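15-O-acetyltransferase (Fusarium sporotrichioides, PDB 3FOT) acetylates the 15-hydroxyl group of trichothecene intermediates, a step in the biosynthesis of sesquiterpene mycotoxins that include T-2 toxin. Local coordinates at residues A275-V280 and V468-L473; P302-S307 and N392-Y397; R398-L401 and F405-A408; I491-A496 and A501-Y506. All blocks are in the same frame, centred on the assembly; numbering follows the deposited sequence. Where two conformers were deposited one is given.

Contact 1. Residues A275-V280 and V468-L473; sequences ALPRCV and VVNQSL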
loop_
_atom_site.group_PDB
_atom_site.type_symbol
_atom_site.label_atom_id
_atom_site.label_comp_id
_atom_site.label_asym_id
_atom_site.label_seq_id
_atom_site.Cartn_x
_atom_site.Cartn_y
_atom_site.Cartn_z
ATOM N N ALA A 275 -11.996 -17.138 -1.962
ATOM C CA ALA A 275 -12.660 -16.954 -0.682
ATOM C C ALA A 275 -12.148 -15.652 -0.064
ATOM O O ALA A 275 -12.175 -14.620 -0.732
ATOM C CB ALA A 275 -12.476 -18.174 0.228
ATOM N N LEU A 276 -11.646 -15.699 1.166
ATOM C CA LEU A 276 -11.370 -14.470 1.910
ATOM C C LEU A 276 -9.888 -14.104 1.936
ATOM O O LEU A 276 -9.051 -15.001 2.010
ATOM C CB LEU A 276 -11.877 -14.624 3.345
ATOM C CG LEU A 276 -13.406 -14.752 3.461
ATOM C CD1 LEU A 276 -13.868 -15.166 4.849
ATOM C CD2 LEU A 276 -14.037 -13.445 3.086
ATOM N N PRO A 277 -9.568 -12.779 1.906
ATOM C CA PRO A 277 -8.163 -12.392 2.083
ATOM C C PRO A 277 -7.711 -12.668 3.498
ATOM O O PRO A 277 -8.481 -12.453 4.457
ATOM C CB PRO A 277 -8.164 -10.877 1.797
ATOM C CG PRO A 277 -9.547 -10.440 2.084
ATOM C CD PRO A 277 -10.442 -11.605 1.713
ATOM N N ARG A 278 -6.482 -13.155 3.642
ATOM C CA ARG A 278 -5.938 -13.416 4.953
ATOM C C ARG A 278 -4.511 -12.934 4.995
ATOM O O ARG A 278 -3.919 -12.644 3.959
ATOM C CB ARG A 278 -5.977 -14.900 5.303
ATOM C CG ARG A 278 -7.359 -15.529 5.327
ATOM C CD ARG A 278 -8.273 -14.906 6.370
ATOM N NE ARG A 278 -9.514 -15.661 6.510
ATOM C CZ ARG A 278 -10.487 -15.367 7.375
ATOM N NH1 ARG A 278 -10.382 -14.323 8.183
ATOM N NH2 ARG A 278 -11.574 -16.127 7.436
ATOM N N CYS A 279 -3.957 -12.836 6.189
ATOM C CA CYS A 279 -2.616 -12.294 6.382
ATOM C C CYS A 279 -1.809 -13.128 7.388
ATOM O O CYS A 279 -2.365 -13.555 8.377
ATOM C CB CYS A 279 -2.752 -10.849 6.874
ATOM S SG CYS A 279 -1.243 -9.895 6.865
ATOM N N VAL A 280 -0.511 -13.318 7.146
ATOM C CA VAL A 280 0.390 -13.905 8.133
ATOM C C VAL A 280 1.514 -12.903 8.300
ATOM O O VAL A 280 2.087 -12.451 7.313
ATOM C CB VAL A 280 0.947 -15.278 7.694
ATOM C CG1 VAL A 280 1.924 -15.796 8.753
ATOM C CG2 VAL A 280 -0.181 -16.272 7.517
ATOM N N VAL A 468 -1.893 -3.681 5.179
ATOM C CA VAL A 468 -2.451 -4.805 4.432
ATOM C C VAL A 468 -3.201 -4.328 3.178
ATOM O O VAL A 468 -3.843 -3.272 3.177
ATOM C CB VAL A 468 -3.324 -5.745 5.335
ATOM C CG1 VAL A 468 -2.544 -6.193 6.590
ATOM C CG2 VAL A 468 -4.595 -5.075 5.745
ATOM N N VAL A 469 -3.077 -5.098 2.097
ATOM C CA VAL A 469 -3.851 -4.855 0.875
ATOM C C VAL A 469 -4.580 -6.148 0.604
ATOM O O VAL A 469 -3.930 -7.209 0.590
ATOM C CB VAL A 469 -2.965 -4.530 -0.328
ATOM C CG1 VAL A 469 -3.824 -4.289 -1.556
ATOM C CG2 VAL A 469 -2.119 -3.300 -0.022
ATOM N N ASN A 470 -5.903 -6.090 0.426
ATOM C CA ASN A 470 -6.689 -7.305 0.223
ATOM C C ASN A 470 -6.126 -8.075 -0.967
ATOM O O ASN A 470 -5.673 -7.470 -1.930
ATOM C CB ASN A 470 -8.153 -6.986 -0.063
ATOM C CG ASN A 470 -8.951 -6.652 1.200
ATOM O OD1 ASN A 470 -8.506 -6.894 2.327
ATOM N ND2 ASN A 470 -10.138 -6.109 1.004
ATOM N N GLN A 471 -6.163 -9.400 -0.889
ATOM C CA GLN A 471 -5.657 -10.257 -1.963
ATOM C C GLN A 471 -6.757 -11.212 -2.427
ATOM O O GLN A 471 -7.234 -12.049 -1.644
ATOM C CB GLN A 471 -4.429 -11.046 -1.504
ATOM C CG GLN A 471 -3.968 -12.161 -2.475
ATOM C CD GLN A 471 -3.415 -11.628 -3.794
ATOM O OE1 GLN A 471 -4.099 -10.920 -4.529
ATOM N NE2 GLN A 471 -2.173 -11.999 -4.110
ATOM N N SER A 472 -7.149 -11.053 -3.691
ATOM C CA SER A 472 -8.145 -11.902 -4.328
ATOM C C SER A 472 -7.539 -12.799 -5.422
ATOM O O SER A 472 -8.261 -13.581 -6.042
ATOM C CB SER A 472 -9.214 -11.016 -4.971
ATOM O OG SER A 472 -8.633 -10.258 -6.048
ATOM N N LEU A 473 -6.248 -12.635 -5.690
ATOM C CA LEU A 473 -5.557 -13.450 -6.700
ATOM C C LEU A 473 -4.758 -14.542 -5.989
ATOM O O LEU A 473 -4.505 -14.434 -4.776
ATOM C CB LEU A 473 -4.682 -12.574 -7.616
ATOM C CG LEU A 473 -5.459 -11.809 -8.711
ATOM C CD1 LEU A 473 -4.594 -10.776 -9.416
ATOM C CD2 LEU A 473 -6.125 -12.756 -9.748
#

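Contact 2. Residues P302-S307 and N392-Y397; sequences PGFTIS and NIKKSY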
loop_
_atom_site.group_PDB
_atom_site.type_symbol
_atom_site.label_atom_id
_atom_site.label_comp_id
_atom_site.label_asym_id
_atom_site.label_seq_id
_atom_site.Cartn_x
_atom_site.Cartn_y
_atom_site.Cartn_z
ATOM N N PRO A 302 26.853 -0.084 -0.840
ATOM C CA PRO A 302 25.932 0.977 -1.257
ATOM C C PRO A 302 25.025 0.547 -2.406
ATOM O O PRO A 302 25.454 -0.164 -3.328
ATOM C CB PRO A 302 26.878 2.106 -1.710
ATOM C CG PRO A 302 28.160 1.829 -1.005
ATOM C CD PRO A 302 28.262 0.333 -0.970
ATOM N N GLY A 303 23.774 0.982 -2.351
ATOM C CA GLY A 303 22.821 0.666 -3.397
ATOM C C GLY A 303 22.089 -0.641 -3.132
ATOM O O GLY A 303 21.073 -0.911 -3.769
ATOM N N PHE A 304 22.596 -1.449 -2.206
ATOM C CA PHE A 304 21.873 -2.661 -1.777
ATOM C C PHE A 304 21.057 -2.453 -0.502
ATOM O O PHE A 304 21.458 -1.698 0.399
ATOM C CB PHE A 304 22.830 -3.815 -1.582
ATOM C CG PHE A 304 23.357 -4.378 -2.860
ATOM C CD1 PHE A 304 22.621 -5.316 -3.574
ATOM C CD2 PHE A 304 24.581 -3.962 -3.353
ATOM C CE1 PHE A 304 23.113 -5.855 -4.764
ATOM C CE2 PHE A 304 25.082 -4.486 -4.530
ATOM C CZ PHE A 304 24.343 -5.435 -5.235
ATOM N N THR A 305 19.909 -3.126 -0.419
ATOM C CA THR A 305 19.018 -2.895 0.700
ATOM C C THR A 305 18.448 -4.203 1.216
ATOM O O THR A 305 18.507 -5.252 0.556
ATOM C CB THR A 305 17.803 -2.046 0.289
ATOM O OG1 THR A 305 17.013 -2.822 -0.620
ATOM C CG2 THR A 305 18.223 -0.702 -0.379
ATOM N N ILE A 306 17.857 -4.115 2.394
ATOM C CA ILE A 306 17.109 -5.230 2.944
ATOM C C ILE A 306 15.956 -5.655 2.024
ATOM O O ILE A 306 15.563 -6.814 2.036
ATOM C CB ILE A 306 16.632 -4.893 4.383
ATOM C CG1 ILE A 306 16.046 -6.110 5.088
ATOM C CG2 ILE A 306 15.686 -3.686 4.410
ATOM C CD1 ILE A 306 15.917 -5.932 6.623
ATOM N N SER A 307 15.426 -4.733 1.212
ATOM C CA SER A 307 14.395 -5.115 0.228
ATOM C C SER A 307 14.948 -6.083 -0.847
ATOM O O SER A 307 14.264 -7.043 -1.256
ATOM C CB SER A 307 13.838 -3.871 -0.458
ATOM O OG SER A 307 12.961 -3.197 0.396
ATOM N N ASN A 392 21.756 -10.058 -8.948
ATOM C CA ASN A 392 20.795 -10.273 -10.050
ATOM C C ASN A 392 19.580 -9.339 -9.913
ATOM O O ASN A 392 19.145 -8.698 -10.877
ATOM C CB ASN A 392 20.278 -11.722 -10.073
ATOM C CG ASN A 392 21.203 -12.707 -10.805
ATOM O OD1 ASN A 392 21.012 -12.979 -11.979
ATOM N ND2 ASN A 392 22.167 -13.277 -10.095
ATOM N N ILE A 393 19.020 -9.273 -8.708
ATOM C CA ILE A 393 17.881 -8.394 -8.429
ATOM C C ILE A 393 18.213 -6.919 -8.681
ATOM O O ILE A 393 17.484 -6.221 -9.398
ATOM C CB ILE A 393 17.354 -8.610 -6.988
ATOM C CG1 ILE A 393 16.787 -10.017 -6.853
ATOM C CG2 ILE A 393 16.250 -7.549 -6.591
ATOM C CD1 ILE A 393 16.883 -10.574 -5.428
ATOM N N LYS A 394 19.313 -6.445 -8.106
ATOM C CA LYS A 394 19.671 -5.040 -8.255
ATOM C C LYS A 394 19.951 -4.701 -9.713
ATOM O O LYS A 394 19.504 -3.661 -10.193
ATOM C CB LYS A 394 20.862 -4.690 -7.371
ATOM C CG LYS A 394 21.362 -3.256 -7.528
ATOM C CD LYS A 394 22.467 -2.970 -6.544
ATOM C CE LYS A 394 22.919 -1.516 -6.608
ATOM N NZ LYS A 394 21.775 -0.560 -6.425
ATOM N N LYS A 395 20.660 -5.591 -10.412
ATOM C CA LYS A 395 20.970 -5.415 -11.834
ATOM C C LYS A 395 19.689 -5.325 -12.672
ATOM O O LYS A 395 19.586 -4.444 -13.536
ATOM C CB LYS A 395 21.912 -6.526 -12.328
ATOM C CG LYS A 395 22.056 -6.633 -13.849
ATOM N N SER A 396 18.723 -6.212 -12.404
ATOM C CA SER A 396 17.392 -6.170 -13.021
ATOM C C SER A 396 16.716 -4.822 -12.854
ATOM O O SER A 396 16.222 -4.237 -13.826
ATOM C CB SER A 396 16.456 -7.224 -12.396
ATOM O OG SER A 396 16.862 -8.528 -12.668
ATOM N N TYR A 397 16.638 -4.355 -11.612
ATOM C CA TYR A 397 15.980 -3.092 -11.324
ATOM C C TYR A 397 16.620 -1.971 -12.127
ATOM O O TYR A 397 15.917 -1.163 -12.735
ATOM C CB TYR A 397 15.957 -2.803 -9.820
ATOM C CG TYR A 397 14.747 -3.418 -9.148
ATOM C CD1 TYR A 397 14.874 -4.442 -8.209
ATOM C CD2 TYR A 397 13.461 -2.987 -9.481
ATOM C CE1 TYR A 397 13.746 -5.005 -7.598
ATOM C CE2 TYR A 397 12.339 -3.539 -8.886
ATOM C CZ TYR A 397 12.483 -4.547 -7.951
ATOM O OH TYR A 397 11.343 -5.071 -7.391
#

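Contact 3. Residues R398-L401 and F405-A408; sequences RQWL and FLQA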
loop_
_atom_site.group_PDB
_atom_site.type_symbol
_atom_site.label_atom_id
_atom_site.label_comp_id
_atom_site.label_asym_id
_atom_site.label_seq_id
_atom_site.Cartn_x
_atom_site.Cartn_y
_atom_site.Cartn_z
ATOM N N ARG A 398 17.955 -1.974 -12.177
ATOM C CA ARG A 398 18.728 -0.995 -12.960
ATOM C C ARG A 398 18.248 -0.856 -14.416
ATOM O O ARG A 398 18.121 0.260 -14.913
ATOM C CB ARG A 398 20.227 -1.329 -12.903
ATOM C CG ARG A 398 21.146 -0.140 -13.045
ATOM N N GLN A 399 17.939 -1.972 -15.075
ATOM C CA GLN A 399 17.447 -1.953 -16.453
ATOM C C GLN A 399 16.144 -1.181 -16.587
ATOM O O GLN A 399 15.756 -0.788 -17.678
ATOM C CB GLN A 399 17.217 -3.379 -16.978
ATOM N N TRP A 400 15.455 -0.984 -15.473
ATOM C CA TRP A 400 14.156 -0.345 -15.531
ATOM C C TRP A 400 14.229 1.036 -14.923
ATOM O O TRP A 400 13.825 2.006 -15.543
ATOM C CB TRP A 400 13.105 -1.230 -14.853
ATOM C CG TRP A 400 12.917 -2.523 -15.626
ATOM C CD1 TRP A 400 13.629 -3.680 -15.478
ATOM C CD2 TRP A 400 11.997 -2.751 -16.700
ATOM N NE1 TRP A 400 13.201 -4.617 -16.383
ATOM C CE2 TRP A 400 12.208 -4.069 -17.156
ATOM C CE3 TRP A 400 11.016 -1.968 -17.320
ATOM C CZ2 TRP A 400 11.469 -4.630 -18.207
ATOM C CZ3 TRP A 400 10.288 -2.511 -18.361
ATOM C CH2 TRP A 400 10.509 -3.835 -18.800
ATOM N N LEU A 401 14.780 1.120 -13.718
ATOM C CA LEU A 401 14.781 2.349 -12.948
ATOM C C LEU A 401 15.624 3.482 -13.534
ATOM O O LEU A 401 15.332 4.644 -13.300
ATOM C CB LEU A 401 15.216 2.073 -11.515
ATOM C CG LEU A 401 14.540 0.968 -10.684
ATOM C CD1 LEU A 401 15.183 0.978 -9.289
ATOM C CD2 LEU A 401 13.026 1.096 -10.596
ATOM N N PHE A 405 11.812 7.349 -19.035
ATOM C CA PHE A 405 10.412 7.185 -19.402
ATOM C C PHE A 405 9.639 6.203 -18.510
ATOM O O PHE A 405 8.479 5.894 -18.794
ATOM C CB PHE A 405 10.220 6.873 -20.908
ATOM C CG PHE A 405 10.867 5.578 -21.392
ATOM C CD1 PHE A 405 10.666 4.356 -20.729
ATOM C CD2 PHE A 405 11.639 5.582 -22.565
ATOM C CE1 PHE A 405 11.260 3.186 -21.195
ATOM C CE2 PHE A 405 12.226 4.409 -23.048
ATOM C CZ PHE A 405 12.028 3.204 -22.367
ATOM N N LEU A 406 10.268 5.737 -17.431
ATOM C CA LEU A 406 9.668 4.619 -16.663
ATOM C C LEU A 406 8.256 4.900 -16.144
ATOM O O LEU A 406 7.380 4.024 -16.239
ATOM C CB LEU A 406 10.590 4.106 -15.543
ATOM C CG LEU A 406 10.146 2.712 -15.057
ATOM C CD1 LEU A 406 10.348 1.616 -16.118
ATOM C CD2 LEU A 406 10.822 2.345 -13.728
ATOM N N GLN A 407 8.002 6.108 -15.627
ATOM C CA GLN A 407 6.642 6.393 -15.129
ATOM C C GLN A 407 5.629 6.369 -16.263
ATOM O O GLN A 407 4.546 5.798 -16.114
ATOM C CB GLN A 407 6.548 7.680 -14.299
ATOM C CG GLN A 407 5.136 7.936 -13.721
ATOM C CD GLN A 407 4.616 6.798 -12.815
ATOM O OE1 GLN A 407 5.382 6.151 -12.106
ATOM N NE2 GLN A 407 3.306 6.569 -12.846
ATOM N N ALA A 408 5.988 6.949 -17.412
ATOM C CA ALA A 408 5.108 6.875 -18.582
ATOM C C ALA A 408 4.822 5.423 -18.990
ATOM O O ALA A 408 3.702 5.086 -19.395
ATOM C CB ALA A 408 5.717 7.663 -19.781
#

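Contact 4. Residues I491-A496 and A501-Y506; sequences IIYNDA and AEVQKY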
loop_
_atom_site.group_PDB
_atom_site.type_symbol
_atom_site.label_atom_id
_atom_site.label_comp_id
_atom_site.label_asym_id
_atom_site.label_seq_id
_atom_site.Cartn_x
_atom_site.Cartn_y
_atom_site.Cartn_z
ATOM N N ILE A 491 2.612 -11.636 4.658
ATOM C CA ILE A 491 2.181 -12.294 3.442
ATOM C C ILE A 491 0.668 -12.260 3.427
ATOM O O ILE A 491 -0.000 -12.753 4.348
ATOM C CB ILE A 491 2.658 -13.746 3.314
ATOM C CG1 ILE A 491 4.181 -13.841 3.429
ATOM C CG2 ILE A 491 2.178 -14.326 1.955
ATOM C CD1 ILE A 491 4.748 -15.272 3.170
ATOM N N ILE A 492 0.125 -11.650 2.382
ATOM C CA ILE A 492 -1.314 -11.651 2.204
ATOM C C ILE A 492 -1.634 -12.679 1.129
ATOM O O ILE A 492 -0.897 -12.816 0.142
ATOM C CB ILE A 492 -1.862 -10.270 1.817
ATOM C CG1 ILE A 492 -1.406 -9.204 2.809
ATOM C CG2 ILE A 492 -3.368 -10.269 1.803
ATOM C CD1 ILE A 492 -0.356 -8.334 2.260
ATOM N N TYR A 493 -2.695 -13.425 1.370
ATOM C CA TYR A 493 -3.061 -14.506 0.482
ATOM C C TYR A 493 -4.551 -14.641 0.534
ATOM O O TYR A 493 -5.207 -14.043 1.400
ATOM C CB TYR A 493 -2.363 -15.793 0.894
ATOM C CG TYR A 493 -2.797 -16.393 2.203
ATOM C CD1 TYR A 493 -3.618 -17.516 2.226
ATOM C CD2 TYR A 493 -2.367 -15.861 3.428
ATOM C CE1 TYR A 493 -4.009 -18.081 3.412
ATOM C CE2 TYR A 493 -2.747 -16.432 4.618
ATOM C CZ TYR A 493 -3.566 -17.546 4.601
ATOM O OH TYR A 493 -3.968 -18.124 5.787
ATOM N N ASN A 494 -5.098 -15.384 -0.414
ATOM C CA ASN A 494 -6.506 -15.697 -0.364
ATOM C C ASN A 494 -6.662 -17.108 0.173
ATOM O O ASN A 494 -6.000 -18.022 -0.316
ATOM C CB ASN A 494 -7.116 -15.561 -1.744
ATOM C CG ASN A 494 -8.608 -15.534 -1.683
ATOM O OD1 ASN A 494 -9.243 -16.586 -1.643
ATOM N ND2 ASN A 494 -9.176 -14.331 -1.587
ATOM N N ASP A 495 -7.539 -17.293 1.166
ATOM C CA ASP A 495 -7.614 -18.588 1.852
ATOM C C ASP A 495 -8.310 -19.718 1.097
ATOM O O ASP A 495 -8.373 -20.842 1.607
ATOM C CB ASP A 495 -8.108 -18.478 3.301
ATOM C CG ASP A 495 -9.593 -18.173 3.416
ATOM O OD1 ASP A 495 -10.310 -18.136 2.401
ATOM O OD2 ASP A 495 -10.061 -17.978 4.563
ATOM N N ALA A 496 -8.803 -19.422 -0.103
ATOM C CA ALA A 496 -9.216 -20.471 -1.031
ATOM C C ALA A 496 -7.998 -21.181 -1.622
ATOM O O ALA A 496 -8.078 -22.360 -2.000
ATOM C CB ALA A 496 -10.041 -19.887 -2.137
ATOM N N ALA A 501 -1.161 -22.722 7.359
ATOM C CA ALA A 501 0.054 -23.459 7.689
ATOM C C ALA A 501 1.104 -23.399 6.592
ATOM O O ALA A 501 2.287 -23.206 6.880
ATOM C CB ALA A 501 -0.258 -24.904 8.010
ATOM N N GLU A 502 0.697 -23.577 5.338
ATOM C CA GLU A 502 1.710 -23.521 4.271
ATOM C C GLU A 502 2.317 -22.112 4.084
ATOM O O GLU A 502 3.516 -21.989 3.789
ATOM C CB GLU A 502 1.209 -24.147 2.956
ATOM C CG GLU A 502 0.134 -23.381 2.253
ATOM C CD GLU A 502 -0.390 -24.131 1.040
ATOM O OE1 GLU A 502 -1.615 -24.296 0.934
ATOM O OE2 GLU A 502 0.448 -24.585 0.220
ATOM N N VAL A 503 1.509 -21.071 4.302
ATOM C CA VAL A 503 1.985 -19.689 4.179
ATOM C C VAL A 503 2.951 -19.373 5.316
ATOM O O VAL A 503 3.993 -18.734 5.107
ATOM C CB VAL A 503 0.838 -18.652 4.196
ATOM C CG1 VAL A 503 1.421 -17.254 4.026
ATOM C CG2 VAL A 503 -0.142 -18.922 3.053
ATOM N N GLN A 504 2.578 -19.801 6.519
ATOM C CA GLN A 504 3.442 -19.670 7.688
ATOM C C GLN A 504 4.775 -20.383 7.457
ATOM O O GLN A 504 5.814 -19.840 7.777
ATOM C CB GLN A 504 2.766 -20.239 8.945
ATOM C CG GLN A 504 1.583 -19.438 9.454
ATOM C CD GLN A 504 0.851 -20.118 10.610
ATOM O OE1 GLN A 504 0.714 -21.345 10.652
ATOM N NE2 GLN A 504 0.355 -19.313 11.545
ATOM N N LYS A 505 4.726 -21.593 6.903
ATOM C CA LYS A 505 5.934 -22.390 6.639
ATOM C C LYS A 505 6.828 -21.632 5.659
ATOM O O LYS A 505 8.040 -21.493 5.867
ATOM C CB LYS A 505 5.555 -23.772 6.080
ATOM C CG LYS A 505 6.757 -24.658 5.772
ATOM N N TYR A 506 6.209 -21.111 4.610
ATOM C CA TYR A 506 6.933 -20.338 3.604
ATOM C C TYR A 506 7.503 -19.050 4.216
ATOM O O TYR A 506 8.667 -18.737 4.027
ATOM C CB TYR A 506 6.027 -20.037 2.403
ATOM C CG TYR A 506 6.763 -19.391 1.235
ATOM C CD1 TYR A 506 7.721 -20.102 0.516
ATOM C CD2 TYR A 506 6.489 -18.076 0.851
ATOM C CE1 TYR A 506 8.406 -19.524 -0.557
ATOM C CE2 TYR A 506 7.165 -17.482 -0.216
ATOM C CZ TYR A 506 8.132 -18.216 -0.908
ATOM O OH TYR A 506 8.821 -17.663 -1.954
#

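Contact 1. Residues A275-V280 and V468-L473
Asn-470 sets CG anti to its carbonyl carbon (chi1 -79°) and turns OD1 nearly eclipsed with CA (chi2 -14°), which lays the amide oxygen against the ring of Pro-277, with Asn-470 OD1 3.7 Å from Pro-277 CG. The next atom of the same ring leans on backbone: Pro-277 CB is 3.7 Å from Gln-471 N and 3.8 Å from Gln-471 O. Gln-471 leads its amide away from the proline and forward along its own segment, where Leu-473 N donates to Gln-471 OE1 at 3.0 Å, from well above the carbonyl plane, while NE2 goes to Tyr-475 O. Further along, Cys-279 SG and Val-468 CG1 lie 3.9 Å apart, but both residues have a second conformer and this touch is doubtful. The two segments bring outer strand 277-283 of the mixed sheet that also holds strand 486-494 against the residues that follow strand 457-469 of the six-stranded sheet. Pro-277 offers only carbons to a polar neighbour already engaged: Asn-470 OD1 accepts from Trp-138 NE1, and ND2 donates to Ala-49 O and Glu-142 OE2. The join itself is therefore van der Waals contact, and the outside bonds fix the amide's rotation.

Contact 2. Residues P302-S307 and N392-Y397
Gly-303, with its positive phi of 89°, turns the chain just ahead of Phe-304 and brings Phe-304 CA to 7.2 Å from Lys-394 CA on the facing helix. Lys-394 does nearly all the touching from its side. Its chain runs out extended as far as CE, crossing the Phe-304 side chain at about a right angle. Lys-394 CB meets the rim at Phe-304 CE1, 3.6 Å away, and CD then rides over the face, 3.4 Å from the ring centroid in a CH-pi contact. At the end the chain bends (chi4 55°) and drops the ammonium group onto the backbone, where Lys-394 NZ donates to Gly-303 O at 2.8 Å. The nitrogen comes in from the flank of the carbonyl, at a C=O...N angle of 105° and well above its plane. Phe-304 also rests on Val-296 of helix 286-299 and on Cys-390 and Arg-391, so the ring fills a junction between helices. Next to Lys-394, the buried Ile-393 packs on His-308, Gln-311 and Ala-312 of helix 306-321. A methylene, CD, occupies one face of the ring, and the charge sits 5.4 Å from the centroid, where cation-pi attraction is weak at most. At this surface site the lysine thus divides its work: its carbons cover the ring, and its ammonium group donates to the glycine carbonyl.

Contact 3. Residues R398-L401 and F405-A408
Leu-406 drives its branched end against the last turn of the helix before it, and the tight part of the contact is where its two methyls straddle the backbone oxygen of Trp-400. Leu-406 CD1 and CD2 each lie 3.5 Å from Trp-400 O, while CD1 also reaches the indole, 3.8 Å from Trp-400 CE3. That methyl comes in at the ring's edge, in its plane, and the two side chains cross at about a right angle. With CG anti to the backbone N (chi1 -163°), the leucine reaches back across the short connection to meet the tryptophan. The indole has other neighbours: Lys-251 in a cation-pi contact, and Ala-361 and Val-362 of strand 358-365.

The other side is sparser. Leu-401 starts out pointing away from the second helix and returns a single methyl, Leu-401 CD2, to 4.0 Å from Leu-406 CD2. Leu-401 is partly exposed, as are Arg-398 and Gln-399, whose side chains were not modelled to their ends, which is consistent with mobility.

At the start of the second helix Phe-405 takes the N-cap position and meets Phe-248 edge-to-face, while Leu-406 O accepts from Thr-359 OG1. The arrangement is a helix-loop-helix connection, with a buried leucine in the first turn of the second helix packed against the end of the first. Helix 406-423 goes on to carry His-414, which binds 15-deacetylcalonectrin and whose side chain is about 9 Å from that of Leu-406.

Contact 4. Residues I491-A496 and A501-Y506
Starting at CB, Ile-491 meets the helix at once: its CB is 3.8 Å from Val-503 CG1. The branch methyl comes closer, with Ile-491 CG2 3.7 Å from the same Val-503 CG1. CG1 carries the chain onward, and at the tip Ile-491 CD1 lies 4.0 Å from both Val-503 CG1 and Tyr-506 CD2, at the edge of the tyrosine ring and near its plane. Val-503 completes the contact with its other branch. Its CG1 stands anti to the backbone N (chi1 -178°), leaving CG2 to swing over Tyr-493, where it lies 3.6 Å from the ring centroid and only 6° off the normal, a well-centred CH-pi contact. The helix lies along strand 486-494, nearly antiparallel to it, the two segment axes 9.9 Å apart at 154°. Where the strand ends, Asn-494 OD1 accepts from Ala-496 N at 3.3 Å in an Asx turn that leads into the connection, and Asn-494 also bonds to Ala-275 N and Gln-471 O. Val-280 of the neighbouring strand touches Val-503 as well. Hydrocarbon meets hydrocarbon or a ring throughout, so burial and dispersion join the C-terminal helix to the mixed sheet of strands 277-283 and 486-494, while the polar bonds gather at the turn.

Overall arrangement
From the N terminus, the first segment met is 275-280, which opens the long loop of contact 1. Inside that loop, contact 2 runs from 302-307 to helix 379-401, and contact 3 follows directly on the same helix, tying its last turn to helix 406-423. Both are closed before the chain reaches 468-473, where contact 1 shuts and links the mixed sheet that holds strands 277-283 and 486-494 to the six-stranded one. Contact 4 comes afterwards, packing the C-terminal helix on strand 486-494. No two loops cross. Contacts 1 and 4 touch, since their two strands are neighbours: Arg-278 N probably donates to Tyr-493 O at 2.7 Å. Contacts 3 and 4 are farthest apart, their centres 32 Å distant.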